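Local coordinates for imidazoleglycerol-phosphate dehydratase (Pyrococcus furiosus, PDB 5DNL), which catalyses the dehydration of imidazoleglycerol phosphate to imidazoleacetol phosphate, the sixth step of histidine biosynthesis, at residues Ile60-Ala65 and Trp124-Gly129; Glu68-Lys73 and Val161-Ser166; Glu72-Phe77 and Val93-Arg98. One frame throughout, in Å; residues are numbered along the deposited sequence.

Contact 1: Ile60-Ala65 and Trp124-Gly129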
loop_
_atom_site.group_PDB
_atom_site.type_symbol
_atom_site.label_atom_id
_atom_site.label_comp_id
_atom_site.label_asym_id
_atom_site.label_seq_id
_atom_site.Cartn_x
_atom_site.Cartn_y
_atom_site.Cartn_z
ATOM N N ILE A 60 -0.324 42.183 22.478
ATOM C CA ILE A 60 -1.313 43.234 22.221
ATOM C C ILE A 60 -0.757 44.601 22.599
ATOM O O ILE A 60 -0.867 45.536 21.801
ATOM C CB ILE A 60 -2.625 42.985 22.973
ATOM C CG1 ILE A 60 -3.333 41.700 22.479
ATOM C CG2 ILE A 60 -3.555 44.186 22.839
ATOM C CD1 ILE A 60 -4.475 41.223 23.363
ATOM N N THR A 61 -0.206 44.704 23.803
ATOM C CA THR A 61 0.219 46.012 24.325
ATOM C C THR A 61 1.436 46.525 23.543
ATOM O O THR A 61 1.501 47.705 23.193
ATOM C CB THR A 61 0.517 45.931 25.830
ATOM O OG1 THR A 61 -0.578 45.326 26.506
ATOM C CG2 THR A 61 0.741 47.341 26.426
ATOM N N LEU A 62 2.382 45.644 23.241
ATOM C CA LEU A 62 3.523 45.988 22.396
ATOM C C LEU A 62 3.044 46.445 21.014
ATOM O O LEU A 62 3.533 47.429 20.461
ATOM C CB LEU A 62 4.486 44.806 22.272
ATOM C CG LEU A 62 5.677 44.940 21.325
ATOM C CD1 LEU A 62 6.576 46.107 21.705
ATOM C CD2 LEU A 62 6.473 43.647 21.292
ATOM N N GLY A 63 2.093 45.719 20.425
ATOM C CA GLY A 63 1.531 46.134 19.148
ATOM C C GLY A 63 0.900 47.516 19.180
ATOM O O GLY A 63 1.098 48.313 18.268
ATOM N N GLU A 64 0.110 47.760 20.208
ATOM C CA GLU A 64 -0.534 49.064 20.378
ATOM C C GLU A 64 0.520 50.147 20.548
ATOM O O GLU A 64 0.385 51.241 19.988
ATOM C CB GLU A 64 -1.442 49.042 21.594
ATOM C CG GLU A 64 -2.692 48.194 21.420
ATOM C CD GLU A 64 -3.531 48.140 22.694
ATOM O OE1 GLU A 64 -3.043 48.470 23.805
ATOM O OE2 GLU A 64 -4.692 47.740 22.596
ATOM N N ALA A 65 1.584 49.832 21.278
ATOM C CA ALA A 65 2.678 50.798 21.507
ATOM C C ALA A 65 3.395 51.097 20.211
ATOM O O ALA A 65 3.684 52.265 19.896
ATOM C CB ALA A 65 3.641 50.322 22.565
ATOM N N TRP A 124 -0.149 36.568 17.460
ATOM C CA TRP A 124 -1.512 37.016 17.222
ATOM C C TRP A 124 -1.851 38.281 17.988
ATOM O O TRP A 124 -2.533 39.158 17.454
ATOM C CB TRP A 124 -2.549 35.926 17.540
ATOM C CG TRP A 124 -2.975 35.130 16.356
ATOM C CD1 TRP A 124 -2.687 33.815 16.101
ATOM C CD2 TRP A 124 -3.773 35.589 15.271
ATOM N NE1 TRP A 124 -3.288 33.430 14.919
ATOM C CE2 TRP A 124 -3.962 34.495 14.397
ATOM C CE3 TRP A 124 -4.365 36.807 14.958
ATOM C CZ2 TRP A 124 -4.708 34.607 13.213
ATOM C CZ3 TRP A 124 -5.116 36.899 13.789
ATOM C CH2 TRP A 124 -5.278 35.809 12.947
ATOM N N GLY A 125 -1.373 38.378 19.225
ATOM C CA GLY A 125 -1.593 39.581 20.027
ATOM C C GLY A 125 -0.952 40.789 19.353
ATOM O O GLY A 125 -1.588 41.855 19.212
ATOM N N LEU A 126 0.296 40.615 18.927
ATOM C CA LEU A 126 1.015 41.652 18.217
ATOM C C LEU A 126 0.320 42.053 16.914
ATOM O O LEU A 126 0.155 43.246 16.610
ATOM C CB LEU A 126 2.445 41.163 17.952
ATOM C CG LEU A 126 3.406 42.074 17.208
ATOM C CD1 LEU A 126 3.622 43.335 18.024
ATOM C CD2 LEU A 126 4.737 41.391 16.921
ATOM N N ALA A 127 -0.134 41.068 16.147
ATOM C CA ALA A 127 -0.843 41.354 14.914
ATOM C C ALA A 127 -2.111 42.155 15.162
ATOM O O ALA A 127 -2.440 43.068 14.377
ATOM C CB ALA A 127 -1.176 40.070 14.162
ATOM N N ARG A 128 -2.845 41.791 16.211
ATOM C CA ARG A 128 -4.074 42.498 16.564
ATOM C C ARG A 128 -3.845 43.891 17.154
ATOM O O ARG A 128 -4.604 44.810 16.843
ATOM C CB ARG A 128 -4.936 41.634 17.483
ATOM C CG ARG A 128 -5.530 40.416 16.784
ATOM C CD ARG A 128 -6.163 39.476 17.767
ATOM N NE ARG A 128 -6.766 38.334 17.071
ATOM C CZ ARG A 128 -6.653 37.070 17.439
ATOM N NH1 ARG A 128 -6.021 36.721 18.557
ATOM N NH2 ARG A 128 -7.188 36.136 16.663
ATOM N N GLY A 129 -2.797 44.052 17.958
ATOM C CA GLY A 129 -2.514 45.371 18.584
ATOM C C GLY A 129 -1.931 46.366 17.612
ATOM O O GLY A 129 -2.313 47.551 17.615
#

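Contact 2: Glu68-Lys73 and Val161-Ser166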
loop_
_atom_site.group_PDB
_atom_site.type_symbol
_atom_site.label_atom_id
_atom_site.label_comp_id
_atom_site.label_asym_id
_atom_site.label_seq_id
_atom_site.Cartn_x
_atom_site.Cartn_y
_atom_site.Cartn_z
ATOM N N GLU A 68 1.050 53.316 18.068
ATOM C CA GLU A 68 1.069 54.701 18.565
ATOM C C GLU A 68 2.336 55.426 18.127
ATOM O O GLU A 68 2.259 56.608 17.812
ATOM C CB GLU A 68 0.939 54.699 20.080
ATOM C CG GLU A 68 0.893 56.078 20.728
ATOM C CD GLU A 68 0.830 55.974 22.231
ATOM O OE1 GLU A 68 1.766 55.411 22.827
ATOM O OE2 GLU A 68 -0.157 56.444 22.817
ATOM N N ASN A 69 3.462 54.721 18.060
ATOM C CA ASN A 69 4.766 55.298 17.724
ATOM C C ASN A 69 4.983 55.498 16.213
ATOM O O ASN A 69 5.966 56.143 15.827
ATOM C CB ASN A 69 5.855 54.394 18.327
ATOM C CG ASN A 69 7.212 55.052 18.421
ATOM O OD1 ASN A 69 8.175 54.590 17.805
ATOM N ND2 ASN A 69 7.309 56.111 19.215
ATOM N N LEU A 70 4.104 54.961 15.350
ATOM C CA LEU A 70 4.352 54.997 13.923
ATOM C C LEU A 70 4.281 56.435 13.437
ATOM O O LEU A 70 3.402 57.168 13.876
ATOM C CB LEU A 70 3.291 54.221 13.119
ATOM C CG LEU A 70 3.388 52.710 13.069
ATOM C CD1 LEU A 70 2.171 52.143 12.341
ATOM C CD2 LEU A 70 4.670 52.297 12.362
ATOM N N PRO A 71 5.169 56.800 12.508
ATOM C CA PRO A 71 4.918 58.063 11.809
ATOM C C PRO A 71 3.659 58.012 10.944
ATOM O O PRO A 71 3.114 56.943 10.679
ATOM C CB PRO A 71 6.157 58.249 10.943
ATOM C CG PRO A 71 6.797 56.923 10.834
ATOM C CD PRO A 71 6.369 56.108 12.019
ATOM N N GLU A 72 3.195 59.169 10.497
ATOM C CA GLU A 72 2.001 59.244 9.672
ATOM C C GLU A 72 2.155 58.389 8.419
ATOM O O GLU A 72 1.255 57.636 8.065
ATOM C CB GLU A 72 1.734 60.700 9.280
ATOM C CG GLU A 72 0.455 60.944 8.497
ATOM C CD GLU A 72 0.364 62.376 8.016
ATOM O OE1 GLU A 72 0.261 62.587 6.792
ATOM O OE2 GLU A 72 0.428 63.290 8.864
ATOM N N LYS A 73 3.297 58.520 7.771
ATOM C CA LYS A 73 3.626 57.760 6.572
ATOM C C LYS A 73 4.770 56.842 6.945
ATOM O O LYS A 73 5.843 57.300 7.344
ATOM C CB LYS A 73 4.056 58.695 5.449
ATOM C CG LYS A 73 2.944 59.649 5.043
ATOM C CD LYS A 73 3.425 60.648 4.007
ATOM C CE LYS A 73 2.401 61.752 3.822
ATOM N NZ LYS A 73 2.757 62.628 2.679
ATOM N N VAL A 161 12.450 47.775 9.846
ATOM C CA VAL A 161 12.274 48.239 8.469
ATOM C C VAL A 161 10.863 48.804 8.269
ATOM O O VAL A 161 10.670 49.889 7.704
ATOM C CB VAL A 161 12.518 47.098 7.466
ATOM C CG1 VAL A 161 12.250 47.524 6.033
ATOM C CG2 VAL A 161 13.930 46.549 7.597
ATOM N N ALA A 162 9.857 48.064 8.711
ATOM C CA ALA A 162 8.460 48.406 8.440
ATOM C C ALA A 162 7.963 49.672 9.129
ATOM O O ALA A 162 7.023 50.307 8.625
ATOM C CB ALA A 162 7.540 47.240 8.806
ATOM N N THR A 163 8.564 50.031 10.271
ATOM C CA THR A 163 8.095 51.156 11.086
ATOM C C THR A 163 8.844 52.453 10.759
ATOM O O THR A 163 8.551 53.482 11.358
ATOM C CB THR A 163 8.221 50.859 12.597
ATOM O OG1 THR A 163 9.590 50.616 12.929
ATOM C CG2 THR A 163 7.373 49.649 12.992
ATOM N N LYS A 164 9.783 52.406 9.826
ATOM C CA LYS A 164 10.532 53.621 9.431
ATOM C C LYS A 164 9.635 54.567 8.668
ATOM O O LYS A 164 8.720 54.151 7.971
ATOM C CB LYS A 164 11.727 53.250 8.544
ATOM C CG LYS A 164 13.085 53.296 9.212
ATOM C CD LYS A 164 14.210 52.990 8.221
ATOM C CE LYS A 164 14.180 53.829 6.946
ATOM N NZ LYS A 164 15.454 53.730 6.182
ATOM N N GLU A 165 9.912 55.866 8.765
ATOM C CA GLU A 165 9.144 56.856 8.026
ATOM C C GLU A 165 9.330 56.729 6.497
ATOM O O GLU A 165 10.430 56.437 6.022
ATOM C CB GLU A 165 9.508 58.279 8.514
ATOM C CG GLU A 165 8.622 59.358 7.915
ATOM C CD GLU A 165 8.855 60.729 8.519
ATOM O OE1 GLU A 165 8.151 61.677 8.121
ATOM O OE2 GLU A 165 9.735 60.865 9.384
ATOM N N SER A 166 8.233 56.941 5.773
ATOM C CA SER A 166 8.156 56.906 4.314
ATOM C C SER A 166 7.737 58.275 3.805
ATOM O O SER A 166 7.135 59.059 4.534
ATOM C CB SER A 166 7.071 55.910 3.871
ATOM O OG SER A 166 6.825 56.016 2.466
HETATM O O HOH W 1 8.017 54.047 14.259
HETATM O O HOH W 2 5.115 60.836 8.181
#

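Contact 3: Glu72-Phe77 and Val93-Arg98. With 5DL ([(2S)-2-hydroxy-3-(1H-1,2,4-triazol-1-yl)propyl]phosphonic acid), chain I.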
loop_
_atom_site.group_PDB
_atom_site.type_symbol
_atom_site.label_atom_id
_atom_site.label_comp_id
_atom_site.label_asym_id
_atom_site.label_seq_id
_atom_site.Cartn_x
_atom_site.Cartn_y
_atom_site.Cartn_z
ATOM N N GLU A 72 3.195 59.169 10.497
ATOM C CA GLU A 72 2.001 59.244 9.672
ATOM C C GLU A 72 2.155 58.389 8.419
ATOM O O GLU A 72 1.255 57.636 8.065
ATOM C CB GLU A 72 1.734 60.700 9.280
ATOM C CG GLU A 72 0.455 60.944 8.497
ATOM C CD GLU A 72 0.364 62.376 8.016
ATOM O OE1 GLU A 72 0.261 62.587 6.792
ATOM O OE2 GLU A 72 0.428 63.290 8.864
ATOM N N LYS A 73 3.297 58.520 7.771
ATOM C CA LYS A 73 3.626 57.760 6.572
ATOM C C LYS A 73 4.770 56.842 6.945
ATOM O O LYS A 73 5.843 57.300 7.344
ATOM C CB LYS A 73 4.056 58.695 5.449
ATOM C CG LYS A 73 2.944 59.649 5.043
ATOM C CD LYS A 73 3.425 60.648 4.007
ATOM C CE LYS A 73 2.401 61.752 3.822
ATOM N NZ LYS A 73 2.757 62.628 2.679
ATOM N N PHE A 74 4.563 55.533 6.774
ATOM C CA PHE A 74 5.545 54.538 7.198
ATOM C C PHE A 74 5.768 53.513 6.092
ATOM O O PHE A 74 4.916 53.335 5.215
ATOM C CB PHE A 74 5.118 53.859 8.508
ATOM C CG PHE A 74 3.715 53.357 8.491
ATOM C CD1 PHE A 74 3.418 52.082 8.036
ATOM C CD2 PHE A 74 2.662 54.162 8.913
ATOM C CE1 PHE A 74 2.116 51.634 8.003
ATOM C CE2 PHE A 74 1.354 53.711 8.891
ATOM C CZ PHE A 74 1.079 52.437 8.421
ATOM N N THR A 75 6.920 52.844 6.170
ATOM C CA THR A 75 7.437 51.970 5.121
ATOM C C THR A 75 6.529 50.734 4.904
ATOM O O THR A 75 6.444 50.230 3.781
ATOM C CB THR A 75 8.889 51.587 5.470
ATOM O OG1 THR A 75 9.713 52.782 5.393
ATOM C CG2 THR A 75 9.475 50.545 4.532
ATOM N N ARG A 76 5.855 50.293 5.967
ATOM C CA ARG A 76 4.750 49.290 5.948
ATOM C C ARG A 76 5.265 47.839 5.895
ATOM O O ARG A 76 4.795 46.999 6.656
ATOM C CB ARG A 76 3.739 49.538 4.816
ATOM C CG ARG A 76 2.631 48.506 4.750
ATOM C CD ARG A 76 1.679 48.783 3.611
ATOM N NE ARG A 76 0.786 47.632 3.457
ATOM C CZ ARG A 76 -0.064 47.441 2.445
ATOM N NH1 ARG A 76 -0.229 48.357 1.481
ATOM N NH2 ARG A 76 -0.788 46.335 2.425
ATOM N N PHE A 77 6.175 47.565 4.975
ATOM C CA PHE A 77 6.714 46.233 4.757
ATOM C C PHE A 77 8.091 46.061 5.362
ATOM O O PHE A 77 8.936 46.950 5.236
ATOM C CB PHE A 77 6.776 45.955 3.276
ATOM C CG PHE A 77 5.435 45.932 2.613
ATOM C CD1 PHE A 77 4.673 44.781 2.648
ATOM C CD2 PHE A 77 4.926 47.054 1.963
ATOM C CE1 PHE A 77 3.424 44.739 2.055
ATOM C CE2 PHE A 77 3.669 47.011 1.374
ATOM C CZ PHE A 77 2.926 45.845 1.410
ATOM N N VAL A 93 6.466 40.944 7.616
ATOM C CA VAL A 93 5.479 41.822 8.224
ATOM C C VAL A 93 4.936 42.791 7.187
ATOM O O VAL A 93 5.686 43.338 6.380
ATOM C CB VAL A 93 6.102 42.613 9.400
ATOM C CG1 VAL A 93 5.142 43.684 9.931
ATOM C CG2 VAL A 93 6.532 41.681 10.513
ATOM N N ASP A 94 3.623 42.994 7.215
ATOM C CA ASP A 94 2.956 44.054 6.459
ATOM C C ASP A 94 2.050 44.779 7.452
ATOM O O ASP A 94 1.070 44.192 7.938
ATOM C CB ASP A 94 2.182 43.443 5.284
ATOM C CG ASP A 94 1.243 44.397 4.616
ATOM O OD1 ASP A 94 1.210 45.578 5.004
ATOM O OD2 ASP A 94 0.508 43.954 3.691
ATOM N N ILE A 95 2.352 46.052 7.759
ATOM C CA ILE A 95 1.521 46.857 8.637
ATOM C C ILE A 95 0.330 47.343 7.805
ATOM O O ILE A 95 0.243 48.481 7.339
ATOM C CB ILE A 95 2.313 47.998 9.325
ATOM C CG1 ILE A 95 3.562 47.429 10.010
ATOM C CG2 ILE A 95 1.441 48.717 10.327
ATOM C CD1 ILE A 95 4.447 48.467 10.688
ATOM N N SER A 96 -0.587 46.400 7.610
ATOM C CA SER A 96 -1.641 46.458 6.605
ATOM C C SER A 96 -2.988 46.967 7.113
ATOM O O SER A 96 -3.885 47.189 6.306
ATOM C CB SER A 96 -1.903 45.022 6.152
ATOM O OG SER A 96 -2.223 44.225 7.291
ATOM N N ASN A 97 -3.146 47.091 8.438
ATOM C CA ASN A 97 -4.439 47.273 9.066
ATOM C C ASN A 97 -5.406 46.090 8.829
ATOM O O ASN A 97 -6.625 46.228 8.908
ATOM C CB ASN A 97 -5.078 48.599 8.638
ATOM C CG ASN A 97 -6.114 49.091 9.621
ATOM O OD1 ASN A 97 -6.043 48.822 10.819
ATOM N ND2 ASN A 97 -7.123 49.773 9.108
ATOM N N ARG A 98 -4.842 44.910 8.574
ATOM C CA ARG A 98 -5.612 43.688 8.373
ATOM C C ARG A 98 -5.050 42.618 9.310
ATOM O O ARG A 98 -4.175 41.846 8.909
ATOM C CB ARG A 98 -5.552 43.193 6.918
ATOM C CG ARG A 98 -6.251 44.089 5.917
ATOM C CD ARG A 98 -6.326 43.428 4.547
ATOM N NE ARG A 98 -5.041 43.313 3.882
ATOM C CZ ARG A 98 -4.582 44.117 2.914
ATOM N NH1 ARG A 98 -5.306 45.127 2.438
ATOM N NH2 ARG A 98 -3.396 43.889 2.385
HETATM N N1 5DL I . -6.503 43.034 -2.714
HETATM C C3 5DL I . -6.288 42.845 -0.467
HETATM N N2 5DL I . -5.864 43.446 -1.571
HETATM C C8 5DL I . -3.994 46.762 -1.928
HETATM C C7 5DL I . -5.213 45.829 -2.015
HETATM C C6 5DL I . -4.809 44.446 -1.594
HETATM C C5 5DL I . -7.373 42.121 -2.238
HETATM O O10 5DL I . -4.429 47.168 0.692
HETATM P P9 5DL I . -3.296 46.992 -0.265
HETATM O O11 5DL I . -2.402 48.222 -0.332
HETATM O O12 5DL I . -2.469 45.752 0.056
HETATM O O13 5DL I . -5.711 45.797 -3.358
HETATM N N4 5DL I . -7.246 42.006 -0.892
#

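Contact 1: Ile60-Ala65 and Trp124-Gly129
Ile-60 lays CG1 over the bare backbone of Gly-125, 3.7 Å from Gly-125 CA. Its CB points away from the facing helix overall, but with CG1 anti to the carbonyl carbon (chi1 -65°) the longer branch is swung back beside the backbone N and so onto the glycine. Alongside this, Ile-60 CA comes 3.3 Å from Gly-125 O, a CA-H...O contact of the kind two helices make when glycine lets their backbones meet. One turn on, Gly-63 and Gly-129 bring their CA atoms within 4.2 Å of each other. Neither place seems able to take a side chain: a modelled CB on Gly-129 would fall too close to Ile-60 O, and one on Gly-63 too close to Leu-126 O. Leu-126 fills the margin of this seam; its CB leads away, yet the branch CD1 returns to lie 3.7 Å from Gly-63 CA and also meets CG of Leu-62. Glu-64 adds its aliphatic part, CG resting near Gly-129 O. Glycine at three positions thus allows the axes to approach to 6.7 Å, crossing at -32° and running roughly the same way. The pair is buried centrally: helix 51-69 turns Thr-61 and Ala-65 onto strand 8-14, while helix 116-130 sets Leu-126 and Ala-127 on Ile-134 of strand 133-140, so the two helices join the two sheets of the chain.

Contact 2: Glu68-Lys73 and Val161-Ser166
Leu-70 sends its CD2 methyl across Thr-163 at about a right angle, 3.8 Å from Thr-163 CG2. A threonine suits this spot because its two branches part company: with OG1 at +60° from the backbone N, the hydroxyl bonds back to Leu-159 O in the last turn of the helix just ended, and CG2 is left for the leucine. Close by, a water donates to Thr-163 O and, weakly, to Asn-69 O. Pro-71 follows, its CB directed toward the other segment. Its CD lies 3.5 Å from Thr-163 O, and its CG packs on Glu-165, 3.7 Å from Glu-165 CA; the compact, rigid ring sits flush on the CA and CB of Glu-165 and on the Thr-163 carbonyl. Here the ends of helices 51-69 and 144-162 have given way to two loop segments that run in much the same direction, 21° apart, at the surface of the subunit. Lys-73 then makes the one direct hydrogen bond between them: Lys-73 O accepts from Ser-166 N at 2.9 Å and a nearly straight 172°. The same oxygen receives a CA-H...O contact from Glu-165 CA. The N-H of Lys-73 is answered by a second water, which donates in turn to Glu-165 OE1, while Ser-166 OG turns to Glu-170 and to the N of Arg-168.

Contact 3: Glu72-Phe77 and Val93-Arg98
Arg-76 and Asp-94 form a side-on salt bridge, their side chains lying alongside and pointing the same way. Arg-76 NE meets Asp-94 OD1 at 2.6 Å on the syn side of the carboxylate, and Arg-76 NH2 reaches the syn lone pair of Asp-94 OD2 at 3.0 Å; the two planes are turned 41° apart. The arginine is fully extended, CG anti to the backbone N (chi1 178°), which brings NH1 and NH2 to the inhibitor's phosphonate: Arg-76 NH1 bonds O11 at 2.8 Å and also Glu-170 O, and NH2 bonds O12. Arg-98, bent at chi3, completes the grip, giving NH1 to O10 and NH2 to O12, so O12 is held by both arginines; Ser-171 and Lys-173 also bind the ligand. A leucine in place of Arg-76 would probably leave Asp-94 without its counter-charge and the phosphonate without two of its bonds. Among backbone bonds, Ile-95 N donates to Arg-76 O at 2.8 Å, beside the antiparallel non-hydrogen-bonded pair Phe-77 and Asp-94. Two aromatic rings pack here. Phe-77 CE1 lies 3.4 Å from Asp-94 CG, while its CZ sits over one guanidinium face of Arg-76, offset toward the rim. Phe-74 sets its edge to Ile-95 O and CE1 to Ile-95 CG2. The whole lies where strand 87-94 ends and strand 77-84 begins, with Val-93 and Ile-95 against helix 144-162, and Arg-98 salt-bridged to Asp-85 of a neighbouring subunit.

In the fold
Contacts 1 and 2 both draw on helix 51-69, the first on its middle and the second on its C-terminal end, and their centres are 15 Å apart. Contact 3 begins in the same loop as contact 2, sharing Glu-72 and Lys-73, and its centre is only 8 Å away; the backbone of Thr-75 and Arg-76 probably hydrogen-bonds to Lys-164 and Ala-162, joining the two. Along the chain contact 3 is nested within the span closed by contact 1, whereas contacts 1 and 2 cross. Contact 1 lies in the interior, its centre 14 Å from that of contact 3 and not touching it; contact 3 carries two arginines that hold the inhibitor's phosphonate near other subunits of the 24-chain assembly.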